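Side-chain contact in putative isocitrate dehydrogenase, NAD-dependent (Methylococcus capsulatus, PDB 6LKY), which probably oxidises isocitrate with NAD as the hydride acceptor, as a magnesium-dependent member of the isocitrate and isopropylmalate dehydrogenase family: residues 52-55 and 56-60. The protein carries 1 engineered substitution. Sequence-based numbering, arbitrary orientation.
Sequences DATL and DSIRA
D52 and D56 begin a run of alpha-helical i to i+4 bonds in helix 52-61: D56 N gives its hydrogen to D52 O at 2.9 Å, almost straight at 174°, and S57, I58 and R59 bond, less straight, to the carbonyls of A53, T54 and L55. One turn apart, L55 and R59 make the main side-chain contact. The guanidinium of R59 lies with one face against L55, whose CD2 sits 4.0 Å from R59 CZ, over the centre of the flat group, while CD1 is 3.7 Å from R59 NH2. A bend at chi3 (-101°) brings the guanidinium over the L55 methyls, a packing that probably leaves its N-H groups to solvent. T54 and I58 pair more loosely, CG2 to CD1 at 4.3 Å; these branched side chains suit the buried side, where they reach I7 and T5 of strand 2-7. The small hydroxyls fit there because they are satisfied: T54 OG1 bonds to S37 O, and S57 OG to T5 and D34. D52, A53, D56 and R59 take the solvent-facing side, which suits charged groups; the carboxylate of D52, in the first turn, probably also suits the positive end of the helix dipole. T54, S57 and I58 thus form the buried face of a helix laid against strand 2-7 in the large mixed sheet of the isocitrate/isopropylmalate dehydrogenase fold.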
ATOM      1  N   ASP A  52       7.071 -30.200  14.790  1.00 39.37           N
ATOM      2  CA  ASP A  52       5.747 -30.674  15.193  1.00 36.10           C
ATOM      3  C   ASP A  52       5.441 -30.315  16.636  1.00 31.57           C
ATOM      4  O   ASP A  52       4.300 -29.974  16.967  1.00 35.20           O
ATOM      5  CB  ASP A  52       5.645 -32.191  15.006  1.00 43.28           C
ATOM      6  CG  ASP A  52       5.340 -32.589  13.574  1.00 58.01           C
ATOM      7  OD1 ASP A  52       4.692 -31.793  12.848  1.00 50.45           O
ATOM      8  OD2 ASP A  52       5.758 -33.699  13.176  1.00 57.81           O
ATOM      9  N   ALA A  53       6.445 -30.400  17.513  1.00 35.22           N
ATOM     10  CA  ALA A  53       6.222 -30.119  18.930  1.00 35.70           C
ATOM     11  C   ALA A  53       5.746 -28.686  19.158  1.00 37.05           C
ATOM     12  O   ALA A  53       4.942 -28.442  20.064  1.00 38.94           O
ATOM     13  CB  ALA A  53       7.500 -30.397  19.722  1.00 30.34           C
ATOM     14  N   THR A  54       6.211 -27.731  18.342  1.00 34.12           N
ATOM     15  CA  THR A  54       5.749 -26.344  18.459  1.00 26.52           C
ATOM     16  C   THR A  54       4.253 -26.238  18.179  1.00 30.68           C
ATOM     17  O   THR A  54       3.494 -25.615  18.942  1.00 33.94           O
ATOM     18  CB  THR A  54       6.548 -25.461  17.499  1.00 32.61           C
ATOM     19  OG1 THR A  54       7.934 -25.551  17.839  1.00 30.07           O
ATOM     20  CG2 THR A  54       6.099 -23.990  17.580  1.00 24.32           C
ATOM     21  N   LEU A  55       3.810 -26.855  17.081  1.00 33.96           N
ATOM     22  CA  LEU A  55       2.390 -26.851  16.742  1.00 43.66           C
ATOM     23  C   LEU A  55       1.567 -27.585  17.798  1.00 38.92           C
ATOM     24  O   LEU A  55       0.508 -27.105  18.221  1.00 37.62           O
ATOM     25  CB  LEU A  55       2.191 -27.492  15.368  1.00 34.76           C
ATOM     26  CG  LEU A  55       1.591 -26.649  14.251  1.00 47.63           C
ATOM     27  CD1 LEU A  55       1.349 -27.536  13.041  1.00 44.20           C
ATOM     28  CD2 LEU A  55       0.302 -25.978  14.714  1.00 43.01           C
ATOM     29  N   ASP A  56       2.043 -28.761  18.230  1.00 42.64           N
ATOM     30  CA  ASP A  56       1.361 -29.501  19.290  1.00 40.33           C
ATOM     31  C   ASP A  56       1.214 -28.650  20.544  1.00 29.68           C
ATOM     32  O   ASP A  56       0.148 -28.630  21.172  1.00 41.18           O
ATOM     33  CB  ASP A  56       2.128 -30.791  19.611  1.00 32.16           C
ATOM     34  CG  ASP A  56       2.186 -31.750  18.435  1.00 44.34           C
ATOM     35  OD1 ASP A  56       1.391 -31.579  17.488  1.00 51.15           O
ATOM     36  OD2 ASP A  56       3.030 -32.678  18.456  1.00 50.80           O
ATOM     37  N   SER A  57       2.277 -27.931  20.919  1.00 34.83           N
ATOM     38  CA  SER A  57       2.230 -27.074  22.100  1.00 33.44           C
ATOM     39  C   SER A  57       1.184 -25.978  21.949  1.00 37.74           C
ATOM     40  O   SER A  57       0.429 -25.696  22.891  1.00 37.33           O
ATOM     41  CB  SER A  57       3.611 -26.471  22.362  1.00 29.88           C
ATOM     42  OG  SER A  57       3.539 -25.387  23.274  1.00 35.77           O
ATOM     43  N   ILE A  58       1.130 -25.334  20.777  1.00 35.36           N
ATOM     44  CA  ILE A  58       0.146 -24.267  20.603  1.00 33.40           C
ATOM     45  C   ILE A  58      -1.269 -24.835  20.627  1.00 31.20           C
ATOM     46  O   ILE A  58      -2.179 -24.242  21.214  1.00 36.48           O
ATOM     47  CB  ILE A  58       0.399 -23.461  19.314  1.00 31.74           C
ATOM     48  CG1 ILE A  58       1.805 -22.866  19.321  1.00 35.08           C
ATOM     49  CG2 ILE A  58      -0.645 -22.341  19.194  1.00 31.67           C
ATOM     50  CD1 ILE A  58       2.232 -22.257  17.999  1.00 29.74           C
ATOM     51  N   ARG A  59      -1.481 -25.995  20.007  1.00 32.72           N
ATOM     52  CA  ARG A  59      -2.829 -26.552  20.021  1.00 37.32           C
ATOM     53  C   ARG A  59      -3.228 -27.040  21.401  1.00 41.79           C
ATOM     54  O   ARG A  59      -4.420 -27.084  21.712  1.00 45.43           O
ATOM     55  CB  ARG A  59      -2.960 -27.659  18.990  1.00 40.49           C
ATOM     56  CG  ARG A  59      -2.857 -27.112  17.603  1.00 43.71           C
ATOM     57  CD  ARG A  59      -3.540 -27.981  16.596  1.00 50.40           C
ATOM     58  NE  ARG A  59      -2.579 -28.796  15.878  1.00 50.09           N
ATOM     59  CZ  ARG A  59      -2.499 -28.824  14.558  1.00 46.13           C
ATOM     60  NH1 ARG A  59      -3.325 -28.070  13.848  1.00 48.79           N
ATOM     61  NH2 ARG A  59      -1.601 -29.594  13.959  1.00 55.39           N
ATOM     62  N   ALA A  60      -2.260 -27.420  22.234  1.00 44.65           N
ATOM     63  CA  ALA A  60      -2.578 -27.775  23.614  1.00 42.29           C
ATOM     64  C   ALA A  60      -2.919 -26.535  24.431  1.00 39.84           C
ATOM     65  O   ALA A  60      -3.941 -26.500  25.122  1.00 46.09           O
ATOM     66  CB  ALA A  60      -1.411 -28.542  24.253  1.00 34.86           C
TER